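Local coordinates for protein CurM Sulfotransferase (Moorea producta, PDB 4GBM) that probably transfers a sulfonate group from the donor PAPS to an intermediate of curacin biosynthesis, as a sulfotransferase domain of the polyketide pathway, at residues 68-73 with 147-152; 56-61 with 237-242; 89-94 with 122-127; 161-166 with 199-204. The protein carries 2 engineered substitutions. All coordinates share one frame; numbering follows the deposited sequence.

Contacts 2 and 4 both reach the five-stranded parallel sheet, 58-59 from its outer edge and 161-166 from strand 158-163; their centres are 23 Å apart. Contact 3 touches contact 2 through T91, whose OG1 lies 3.3 Å from P61 CB and whose CG2 lies 3.5 Å from F59 CE1. Contact 1 meets contact 4 where L147 CD1 packs 3.8 Å from N203 O. Contacts 3 and 4, with centres 29 Å apart, lie on opposite sides of the chain's centre. R164 of contact 4 belongs to the pocket that binds adenosine-3'-5'-diphosphate. A bound zinc lies about 5 Å from the P68 side chain of contact 1.

Contact 1: residues 68-73 with 147-152; sequences PFNTMK and LERGEA
R149 reaches P68 and N70 with its guanidinium. The arginine is modelled in two conformers; in this one, chi1 of -162° points CG away from the backbone nitrogen and sends the chain out from the helix. The chain then bends at chi3 (-75°), which brings the guanidinium beside P68 O. That carbonyl oxygen sits over one face of the group, 3.6 Å from R149 NH1, where the geometry is not that of a hydrogen bond and any attraction is probably electrostatic. The hydrogen bond of NH1 goes instead to the preceding carbonyl, L67 O, which helps to fix the rotation of the group. N70 crosses R149 at about a right angle, its OD1 lying obliquely to the guanidinium, 3.6 Å from NE, with the amide and guanidinium planes 73° apart.

Within the sulfotransferase fold, this joins helix 144-153, which follows strand 132-136 and precedes 158-163 in the chain, to the loop leading into helix 72-78. T71 N-caps that second helix, its OG1 bonding E74 N. The loop has its own order: P68 CB lies 4.1 Å above the plane of the F69 ring, offset toward the rim, while F69 also packs on I117, R75 and Q78. The aliphatic part of R149 adds a looser touch, CD lying 4.3 Å from F69 O. Farther round helix 144-153, the E151 carboxylate forms a salt bridge with R215 and a hydrogen bond with Y159 OH.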
# COMPACT_ATOMS: atom_id res chain seq x y z
N PRO A 68 -1.44 4.31 11.75
CA PRO A 68 -2.01 3.55 12.87
C PRO A 68 -1.80 4.16 14.27
O PRO A 68 -2.40 3.68 15.24
CB PRO A 68 -1.28 2.20 12.80
CG PRO A 68 -0.77 2.12 11.40
CD PRO A 68 -0.40 3.52 11.06
N PHE A 69 -0.97 5.21 14.39
CA PHE A 69 -0.56 5.73 15.70
C PHE A 69 -0.98 7.17 15.94
O PHE A 69 -1.16 7.94 15.00
CB PHE A 69 0.96 5.61 15.85
CG PHE A 69 1.48 4.23 15.59
CD1 PHE A 69 1.31 3.22 16.53
CD2 PHE A 69 2.13 3.93 14.40
CE1 PHE A 69 1.77 1.94 16.29
CE2 PHE A 69 2.60 2.65 14.15
CZ PHE A 69 2.42 1.65 15.09
N ASN A 70 -1.15 7.54 17.21
CA ASN A 70 -1.50 8.91 17.56
C ASN A 70 -0.29 9.82 17.75
O ASN A 70 -0.34 11.00 17.39
CB ASN A 70 -2.40 8.96 18.80
CG ASN A 70 -3.78 8.38 18.55
OD1 ASN A 70 -4.38 8.61 17.49
ND2 ASN A 70 -4.30 7.63 19.51
N THR A 71 0.78 9.27 18.32
CA THR A 71 1.98 10.06 18.64
C THR A 71 3.24 9.30 18.24
O THR A 71 3.22 8.08 18.10
CB THR A 71 2.09 10.38 20.14
OG1 THR A 71 2.30 9.16 20.87
CG2 THR A 71 0.84 11.10 20.65
N MET A 72 4.34 10.03 18.07
CA MET A 72 5.60 9.41 17.66
C MET A 72 6.23 8.48 18.70
O MET A 72 6.91 7.53 18.33
CB MET A 72 6.60 10.48 17.20
CG MET A 72 6.25 11.10 15.86
SD MET A 72 6.25 9.91 14.49
CE MET A 72 8.00 9.78 14.15
N LYS A 73 5.99 8.75 19.98
CA LYS A 73 6.43 7.84 21.05
C LYS A 73 5.67 6.52 21.02
O LYS A 73 6.26 5.45 21.19
CB LYS A 73 6.33 8.48 22.43
CG LYS A 73 7.62 9.13 22.89
CD LYS A 73 7.61 9.40 24.38
CE LYS A 73 8.99 9.83 24.87
NZ LYS A 73 9.43 11.12 24.26
N LEU A 147 -8.55 3.02 8.75
CA LEU A 147 -9.17 3.68 7.59
C LEU A 147 -9.87 4.98 8.00
O LEU A 147 -9.73 6.01 7.34
CB LEU A 147 -10.14 2.73 6.88
CG LEU A 147 -9.54 1.44 6.30
CD1 LEU A 147 -10.64 0.57 5.72
CD2 LEU A 147 -8.47 1.75 5.24
N GLU A 148 -10.60 4.92 9.12
CA GLU A 148 -11.30 6.09 9.64
C GLU A 148 -10.35 7.20 10.07
O GLU A 148 -10.69 8.38 9.93
CB GLU A 148 -12.23 5.69 10.80
CG GLU A 148 -13.46 4.93 10.33
CD GLU A 148 -14.41 4.60 11.47
OE1 GLU A 148 -14.00 3.86 12.39
OE2 GLU A 148 -15.56 5.08 11.43
N ARG A 149 -9.16 6.84 10.56
CA ARG A 149 -8.18 7.85 10.98
C ARG A 149 -7.72 8.73 9.81
O ARG A 149 -7.45 9.91 9.99
CB ARG A 149 -6.99 7.23 11.73
CG ARG A 149 -6.20 8.25 12.54
CD ARG A 149 -5.10 7.62 13.40
NE ARG A 149 -5.63 6.95 14.59
CZ ARG A 149 -5.78 5.64 14.69
NH1 ARG A 149 -5.44 4.85 13.68
NH2 ARG A 149 -6.26 5.11 15.81
N GLY A 150 -7.66 8.15 8.60
CA GLY A 150 -7.31 8.92 7.40
C GLY A 150 -8.28 10.08 7.17
O GLY A 150 -7.87 11.20 6.86
N GLU A 151 -9.57 9.80 7.34
CA GLU A 151 -10.60 10.82 7.20
C GLU A 151 -10.61 11.80 8.38
O GLU A 151 -11.11 12.92 8.25
CB GLU A 151 -11.97 10.17 7.02
CG GLU A 151 -12.13 9.50 5.65
CD GLU A 151 -12.14 10.51 4.51
OE1 GLU A 151 -13.13 11.26 4.39
OE2 GLU A 151 -11.15 10.56 3.74
N ALA A 152 -10.06 11.38 9.51
CA ALA A 152 -9.98 12.24 10.68
C ALA A 152 -8.82 13.23 10.58
O ALA A 152 -8.92 14.36 11.08
CB ALA A 152 -9.86 11.42 11.96

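Contact 2: residues 56-61 with 237-242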
# COMPACT_ATOMS: atom_id res chain seq x y z
N SER A 56 6.46 13.34 -11.38
CA SER A 56 7.00 14.56 -10.78
C SER A 56 6.05 15.28 -9.82
O SER A 56 6.50 16.10 -9.01
CB SER A 56 7.49 15.53 -11.86
OG SER A 56 6.41 16.07 -12.60
N SER A 57 4.76 14.99 -9.91
CA SER A 57 3.75 15.63 -9.05
C SER A 57 3.47 14.86 -7.77
O SER A 57 2.72 15.32 -6.91
CB SER A 57 2.42 15.80 -9.81
OG SER A 57 2.56 16.64 -10.93
N LEU A 58 4.07 13.68 -7.66
CA LEU A 58 3.76 12.74 -6.58
C LEU A 58 5.00 12.39 -5.77
O LEU A 58 6.12 12.49 -6.27
CB LEU A 58 3.12 11.47 -7.15
CG LEU A 58 1.87 11.61 -8.04
CD1 LEU A 58 1.40 10.25 -8.52
CD2 LEU A 58 0.74 12.35 -7.33
N PHE A 59 4.79 12.01 -4.52
CA PHE A 59 5.86 11.46 -3.70
C PHE A 59 5.33 10.18 -3.10
O PHE A 59 4.36 10.21 -2.35
CB PHE A 59 6.29 12.43 -2.60
CG PHE A 59 7.44 11.92 -1.79
CD1 PHE A 59 7.22 11.22 -0.60
CD2 PHE A 59 8.75 12.10 -2.22
CE1 PHE A 59 8.28 10.73 0.15
CE2 PHE A 59 9.82 11.62 -1.47
CZ PHE A 59 9.59 10.93 -0.28
N SER A 60 5.95 9.05 -3.44
CA SER A 60 5.36 7.74 -3.15
C SER A 60 6.40 6.80 -2.52
O SER A 60 7.07 6.04 -3.24
CB SER A 60 4.79 7.16 -4.45
OG SER A 60 4.06 5.98 -4.23
N PRO A 61 6.55 6.86 -1.19
CA PRO A 61 7.61 6.13 -0.49
C PRO A 61 7.20 4.72 -0.03
O PRO A 61 6.02 4.39 -0.08
CB PRO A 61 7.84 7.00 0.76
CG PRO A 61 6.47 7.53 1.08
CD PRO A 61 5.83 7.78 -0.28
N ASP A 237 -6.16 10.76 -14.79
CA ASP A 237 -7.36 11.59 -14.89
C ASP A 237 -8.04 11.73 -13.53
O ASP A 237 -8.46 12.82 -13.15
CB ASP A 237 -8.34 11.04 -15.93
CG ASP A 237 -7.80 11.11 -17.35
OD1 ASP A 237 -6.89 11.93 -17.62
OD2 ASP A 237 -8.29 10.34 -18.21
N PHE A 238 -8.11 10.62 -12.78
CA PHE A 238 -8.70 10.64 -11.45
C PHE A 238 -7.92 11.54 -10.48
O PHE A 238 -8.51 12.31 -9.69
CB PHE A 238 -8.78 9.20 -10.91
CG PHE A 238 -9.11 9.11 -9.46
CD1 PHE A 238 -10.38 9.46 -8.99
CD2 PHE A 238 -8.16 8.65 -8.55
CE1 PHE A 238 -10.69 9.35 -7.64
CE2 PHE A 238 -8.46 8.54 -7.18
CZ PHE A 238 -9.73 8.90 -6.73
N LEU A 239 -6.60 11.47 -10.56
CA LEU A 239 -5.72 12.26 -9.69
C LEU A 239 -5.54 13.70 -10.17
O LEU A 239 -4.99 14.52 -9.44
CB LEU A 239 -4.36 11.58 -9.55
CG LEU A 239 -4.35 10.18 -8.93
CD1 LEU A 239 -2.94 9.59 -8.94
CD2 LEU A 239 -4.93 10.20 -7.51
N ASN A 240 -6.01 14.01 -11.38
CA ASN A 240 -5.85 15.36 -11.97
C ASN A 240 -4.39 15.75 -12.19
O ASN A 240 -4.00 16.90 -11.97
CB ASN A 240 -6.59 16.42 -11.15
CG ASN A 240 -8.08 16.17 -11.07
OD1 ASN A 240 -8.75 15.99 -12.10
ND2 ASN A 240 -8.62 16.17 -9.86
N VAL A 241 -3.59 14.77 -12.61
CA VAL A 241 -2.22 15.01 -13.02
C VAL A 241 -2.06 14.57 -14.48
O VAL A 241 -2.80 13.70 -14.95
CB VAL A 241 -1.18 14.28 -12.10
CG1 VAL A 241 -1.31 14.77 -10.66
CG2 VAL A 241 -1.33 12.77 -12.18
N PRO A 242 -1.11 15.17 -15.20
CA PRO A 242 -0.88 14.69 -16.56
C PRO A 242 -0.14 13.35 -16.57
O PRO A 242 0.57 13.04 -15.61
CB PRO A 242 0.01 15.78 -17.18
CG PRO A 242 0.67 16.43 -16.01
CD PRO A 242 -0.29 16.35 -14.87
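The backbone N of S57 is hydrogen-bonded to H55 ND1, and the other nitrogen of the same imidazole, NE2, is bonded to P242 O, so one ring, on which V241 also packs, ties the two segments together through their main chains. In the sulfotransferase fold the contact joins the edge strand 58-59 of the parallel sheet to the C-terminal end of helix 228-239. That end is a Schellman motif: N240 takes a positive phi (62°), V241 N bonds back to the carbonyl of the residue before D237, and N240 N makes a weak bond to D237 O (3.2 Å).

The turn delivers V241 to S57. With CG1 anti to the carbonyl carbon (chi1 -60°), that methyl stands 4.0 Å from S57 CB, and S57 OG is a little farther from the same CG1, at 4.3 Å. Backbone bonds from S57 and F59 to L132, and from F59 to V134, hold the strand beside 132-136. Deeper in, the partners are two leucines, L58 from the strand and L239 from the last turn of the helix, both buried. L58 also leans on L52 of helix 45-53, which connects this apolar patch to the helix before the strand. Across the contact the two leucines meet methyl to methyl, L58 CD1 lying 4.4 Å from L239 CD1.

Contact 3: residues 89-94 with 122-127. With SO4 (sulfate ion), chain Q.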
# COMPACT_ATOMS: atom_id res chain seq x y z
N GLN A 89 12.53 6.95 7.32
CA GLN A 89 13.95 7.32 7.25
C GLN A 89 14.37 7.68 5.82
O GLN A 89 15.01 8.71 5.61
CB GLN A 89 14.82 6.19 7.80
CG GLN A 89 16.27 6.57 8.04
CD GLN A 89 17.10 5.41 8.55
OE1 GLN A 89 17.88 4.82 7.81
NE2 GLN A 89 16.92 5.06 9.82
N LYS A 90 13.98 6.86 4.85
CA LYS A 90 14.28 7.12 3.44
C LYS A 90 13.59 8.38 2.93
O LYS A 90 14.16 9.10 2.10
CB LYS A 90 13.89 5.92 2.56
CG LYS A 90 14.86 4.76 2.67
CD LYS A 90 14.41 3.59 1.80
CE LYS A 90 15.40 2.43 1.89
NZ LYS A 90 16.75 2.79 1.39
N THR A 91 12.38 8.64 3.42
CA THR A 91 11.65 9.84 3.03
C THR A 91 12.43 11.10 3.40
O THR A 91 12.67 11.95 2.54
CB THR A 91 10.22 9.86 3.63
OG1 THR A 91 9.44 8.85 2.98
CG2 THR A 91 9.56 11.21 3.41
N PHE A 92 12.85 11.21 4.66
CA PHE A 92 13.63 12.37 5.08
C PHE A 92 14.99 12.46 4.37
O PHE A 92 15.47 13.56 4.09
CB PHE A 92 13.79 12.42 6.61
CG PHE A 92 12.55 12.87 7.34
CD1 PHE A 92 12.01 14.13 7.11
CD2 PHE A 92 11.94 12.04 8.27
CE1 PHE A 92 10.87 14.55 7.79
CE2 PHE A 92 10.79 12.45 8.95
CZ PHE A 92 10.26 13.70 8.71
N MET A 93 15.58 11.31 4.06
CA MET A 93 16.82 11.27 3.27
C MET A 93 16.65 11.90 1.90
O MET A 93 17.49 12.69 1.47
CB MET A 93 17.33 9.85 3.10
CG MET A 93 17.76 9.16 4.38
SD MET A 93 18.57 7.62 3.99
CE MET A 93 17.82 6.47 5.13
N GLU A 94 15.56 11.55 1.21
CA GLU A 94 15.27 12.06 -0.13
C GLU A 94 14.96 13.56 -0.11
O GLU A 94 15.59 14.34 -0.82
CB GLU A 94 14.08 11.32 -0.75
CG GLU A 94 14.33 9.87 -1.14
CD GLU A 94 15.17 9.70 -2.40
OE1 GLU A 94 15.72 8.60 -2.58
OE2 GLU A 94 15.27 10.65 -3.21
N GLY A 122 2.13 16.70 8.51
CA GLY A 122 2.19 18.10 8.10
C GLY A 122 3.60 18.51 7.69
O GLY A 122 3.79 19.23 6.70
N MET A 123 4.58 18.04 8.46
CA MET A 123 6.00 18.23 8.16
C MET A 123 6.41 17.56 6.85
O MET A 123 7.15 18.14 6.06
CB MET A 123 6.84 17.67 9.32
CG MET A 123 8.34 17.82 9.19
SD MET A 123 9.18 17.04 10.58
CE MET A 123 8.27 17.75 11.95
N LEU A 124 5.93 16.35 6.61
CA LEU A 124 6.20 15.68 5.34
C LEU A 124 5.60 16.46 4.18
O LEU A 124 6.28 16.68 3.17
CB LEU A 124 5.68 14.24 5.34
CG LEU A 124 6.37 13.23 6.26
CD1 LEU A 124 5.72 11.86 6.14
CD2 LEU A 124 7.86 13.14 5.95
N GLN A 125 4.35 16.90 4.34
CA GLN A 125 3.68 17.66 3.29
C GLN A 125 4.48 18.90 2.89
O GLN A 125 4.67 19.16 1.70
CB GLN A 125 2.26 18.05 3.70
CG GLN A 125 1.27 16.88 3.65
CD GLN A 125 -0.13 17.26 4.10
OE1 GLN A 125 -0.30 18.04 5.05
NE2 GLN A 125 -1.14 16.72 3.44
N GLU A 126 4.98 19.64 3.87
CA GLU A 126 5.77 20.84 3.56
C GLU A 126 7.11 20.51 2.91
O GLU A 126 7.58 21.23 2.03
CB GLU A 126 5.94 21.74 4.79
CG GLU A 126 6.91 21.22 5.83
CD GLU A 126 7.20 22.22 6.93
OE1 GLU A 126 7.35 21.76 8.08
OE2 GLU A 126 7.28 23.44 6.66
N ASN A 127 7.72 19.40 3.31
CA ASN A 127 9.03 19.04 2.76
C ASN A 127 8.96 18.46 1.34
O ASN A 127 9.96 18.46 0.62
CB ASN A 127 9.80 18.13 3.71
CG ASN A 127 10.54 18.91 4.77
OD1 ASN A 127 11.70 19.27 4.59
ND2 ASN A 127 9.86 19.21 5.87
S SO4 Q . 12.00 4.72 10.53
O1 SO4 Q . 10.92 5.63 10.90
O2 SO4 Q . 11.57 3.36 10.88
O3 SO4 Q . 12.24 4.78 9.10
O4 SO4 Q . 13.17 5.09 11.31
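L124 sets its CD2 methyl over one face of the F92 ring, 4.1 Å from the centroid and 29° off the ring normal, which makes this a CH-pi contact. The same methyl meets T91 CG2 on a different side, at 3.6 Å, so one leucine branch touches both a threonine methyl and an aromatic face. M123 adds a Met-aromatic contact of a different kind. Its SD lies 4.0 Å from F92 CZ but 66° off the normal, an oblique approach. The first two torsions of M123, both near 180°, carry the sulfur out to the ring, and the turn at chi3 only swings CE.

Helices 87-96 and 117-128, in the sulfotransferase domain, carry these side chains; the short segments run with their N-to-C directions 33° apart and approach to 11.0 Å between axes. Farther out, S103 and L106 of helix 100-113 pack against F92, and T91 turns its hydroxyl away from the methyl cluster to bond G87 O in its own helix. N127 secures the M123 turn: its ND2 and its backbone N reach M123 O from opposite faces of the carbonyl plane, ND2 at 2.9 Å. At the other end of the first segment, Q89 N bonds O3 of a sulfate at 2.8 Å, an ion probably from the crystallisation liquor that R75 also holds.

With T91 OG1 and the N127 amide both bonded within their own helices, the interface is left to methyls, a sulfur and a ring, so its cohesion rests on dispersion and weak CH-pi attraction.

Contact 4: residues 161-166 with 199-204. With A3P (adenosine-3'-5'-diphosphate), chain G.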
# COMPACT_ATOMS: atom_id res chain seq x y z
N TYR A 161 -8.38 2.05 -4.76
CA TYR A 161 -8.71 0.73 -4.25
C TYR A 161 -8.17 -0.30 -5.23
O TYR A 161 -8.71 -0.46 -6.33
CB TYR A 161 -10.23 0.61 -4.08
CG TYR A 161 -10.76 -0.74 -3.62
CD1 TYR A 161 -9.97 -1.65 -2.91
CD2 TYR A 161 -12.09 -1.09 -3.88
CE1 TYR A 161 -10.48 -2.88 -2.50
CE2 TYR A 161 -12.61 -2.31 -3.47
CZ TYR A 161 -11.81 -3.20 -2.77
OH TYR A 161 -12.34 -4.40 -2.39
N LEU A 162 -7.08 -0.94 -4.83
CA LEU A 162 -6.40 -1.95 -5.65
C LEU A 162 -6.87 -3.34 -5.23
O LEU A 162 -6.79 -3.70 -4.06
CB LEU A 162 -4.88 -1.81 -5.48
CG LEU A 162 -3.99 -2.84 -6.18
CD1 LEU A 162 -4.13 -2.79 -7.71
CD2 LEU A 162 -2.55 -2.61 -5.76
N VAL A 163 -7.39 -4.09 -6.20
CA VAL A 163 -7.91 -5.44 -5.97
C VAL A 163 -7.19 -6.47 -6.83
O VAL A 163 -6.74 -6.16 -7.94
CB VAL A 163 -9.45 -5.53 -6.21
CG1 VAL A 163 -10.21 -4.65 -5.24
CG2 VAL A 163 -9.83 -5.19 -7.64
N ARG A 164 -7.06 -7.69 -6.31
CA ARG A 164 -6.50 -8.81 -7.06
C ARG A 164 -7.35 -10.05 -6.80
O ARG A 164 -7.96 -10.17 -5.74
CB ARG A 164 -5.03 -9.04 -6.68
CG ARG A 164 -4.34 -10.08 -7.55
CD ARG A 164 -2.89 -10.21 -7.22
NE ARG A 164 -2.22 -11.10 -8.16
CZ ARG A 164 -0.96 -11.50 -8.04
NH1 ARG A 164 -0.25 -11.11 -6.99
NH2 ARG A 164 -0.42 -12.29 -8.96
N HIS A 165 -7.39 -10.96 -7.77
CA HIS A 165 -8.17 -12.18 -7.65
C HIS A 165 -7.81 -12.91 -6.36
O HIS A 165 -6.63 -13.05 -6.03
CB HIS A 165 -7.90 -13.09 -8.85
CG HIS A 165 -8.90 -14.19 -9.01
ND1 HIS A 165 -8.92 -15.31 -8.20
CD2 HIS A 165 -9.90 -14.35 -9.91
CE1 HIS A 165 -9.91 -16.10 -8.58
NE2 HIS A 165 -10.51 -15.54 -9.62
N PRO A 166 -8.82 -13.40 -5.63
CA PRO A 166 -8.52 -14.07 -4.36
C PRO A 166 -7.60 -15.30 -4.48
O PRO A 166 -6.80 -15.55 -3.59
CB PRO A 166 -9.91 -14.47 -3.83
CG PRO A 166 -10.79 -14.50 -5.06
CD PRO A 166 -10.27 -13.37 -5.90
N LYS A 199 -11.45 -10.11 4.71
CA LYS A 199 -11.61 -9.03 5.70
C LYS A 199 -11.11 -7.69 5.17
O LYS A 199 -11.79 -6.67 5.31
CB LYS A 199 -10.94 -9.39 7.03
CG LYS A 199 -10.95 -8.27 8.06
CD LYS A 199 -10.56 -8.76 9.45
CE LYS A 199 -10.27 -7.59 10.38
NZ LYS A 199 -11.37 -6.57 10.46
N SER A 200 -9.92 -7.69 4.55
CA SER A 200 -9.35 -6.47 3.98
C SER A 200 -10.29 -5.87 2.95
O SER A 200 -10.60 -4.68 2.99
CB SER A 200 -7.99 -6.76 3.34
OG SER A 200 -7.07 -7.24 4.29
N ASN A 201 -10.76 -6.71 2.03
CA ASN A 201 -11.65 -6.22 0.98
C ASN A 201 -13.00 -5.78 1.50
O ASN A 201 -13.49 -4.72 1.11
CB ASN A 201 -11.76 -7.23 -0.16
CG ASN A 201 -10.56 -7.16 -1.07
OD1 ASN A 201 -10.38 -6.16 -1.77
ND2 ASN A 201 -9.71 -8.18 -1.03
N GLN A 202 -13.60 -6.55 2.41
CA GLN A 202 -14.86 -6.13 3.00
C GLN A 202 -14.71 -4.80 3.77
O GLN A 202 -15.58 -3.93 3.67
CB GLN A 202 -15.47 -7.21 3.89
CG GLN A 202 -16.94 -6.92 4.24
CD GLN A 202 -17.81 -6.82 2.99
OE1 GLN A 202 -17.91 -7.78 2.22
NE2 GLN A 202 -18.43 -5.67 2.79
N ASN A 203 -13.62 -4.65 4.51
CA ASN A 203 -13.36 -3.41 5.25
C ASN A 203 -13.25 -2.22 4.29
O ASN A 203 -13.80 -1.15 4.56
CB ASN A 203 -12.10 -3.51 6.11
CG ASN A 203 -12.28 -4.40 7.34
OD1 ASN A 203 -11.28 -4.80 7.96
ND2 ASN A 203 -13.51 -4.72 7.70
N ILE A 204 -12.53 -2.40 3.18
CA ILE A 204 -12.41 -1.32 2.19
C ILE A 204 -13.76 -0.99 1.56
O ILE A 204 -14.13 0.18 1.45
CB ILE A 204 -11.39 -1.66 1.10
CG1 ILE A 204 -9.99 -1.79 1.70
CG2 ILE A 204 -11.37 -0.53 0.05
CD1 ILE A 204 -9.00 -2.52 0.80
P1 A3P G . 4.34 -12.70 -5.46
O1P A3P G . 4.25 -13.45 -4.16
O2P A3P G . 5.74 -12.25 -5.80
O3P A3P G . 3.60 -13.37 -6.58
P2 A3P G . 2.24 -6.39 -2.64
O4P A3P G . 0.87 -5.81 -2.49
O5P A3P G . 2.71 -7.25 -1.50
O6P A3P G . 3.27 -5.38 -3.08
O5' A3P G . 2.11 -7.45 -3.86
C5' A3P G . 3.18 -8.35 -4.12
C4' A3P G . 2.87 -9.01 -5.45
O4' A3P G . 3.04 -8.05 -6.49
C3' A3P G . 3.86 -10.11 -5.80
O3' A3P G . 3.50 -11.33 -5.15
C2' A3P G . 3.73 -10.14 -7.32
O2' A3P G . 2.68 -11.03 -7.72
C1' A3P G . 3.33 -8.72 -7.71
N9 A3P G . 4.47 -8.04 -8.38
C8 A3P G . 5.61 -7.59 -7.82
N7 A3P G . 6.43 -7.04 -8.75
C5 A3P G . 5.80 -7.15 -9.94
C6 A3P G . 6.08 -6.78 -11.35
N6 A3P G . 7.24 -6.15 -11.66
N1 A3P G . 5.13 -7.07 -12.28
C2 A3P G . 3.96 -7.68 -11.96
N3 A3P G . 3.64 -8.04 -10.70
C4 A3P G . 4.50 -7.79 -9.69
O HOH W 1 -7.66 -5.57 -2.26
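Y161 presents one face of its ring to I204, whose CG2 methyl stands 3.5 Å from the centroid and only 15° off the normal, a close CH-pi contact. V163 CG1 lies against the opposite face, toward the rim, so the ring is sandwiched. The setting is a beta-alpha-beta crossover of the P-loop-like sulfotransferase sheet: strand 158-163 leads through helices 166-175 and 189-208 to the neighbouring parallel strand 216-220, and this contact packs the second helix on the first strand.

A chi1 of 177° swings the Y161 ring away from its own backbone nitrogen and out to the helix, where its hydroxyl donates to N201 OD1 at 2.7 Å. That buried oxygen accepts twice, since a water also donates to it at 2.8 Å while giving its other hydrogen to L162 O, thereby bridging strand and helix. The N201 amide is fixed at its far end too, ND2 bonding W197 O.

Just past the strand the chain enters the nucleotide pocket. R164 extends away from the helix, with R42 O and L282 O holding its guanidinium and Y221 making a cation-pi contact, and its NH1 donates to O2' of adenosine-3'-5'-diphosphate at 3.0 Å.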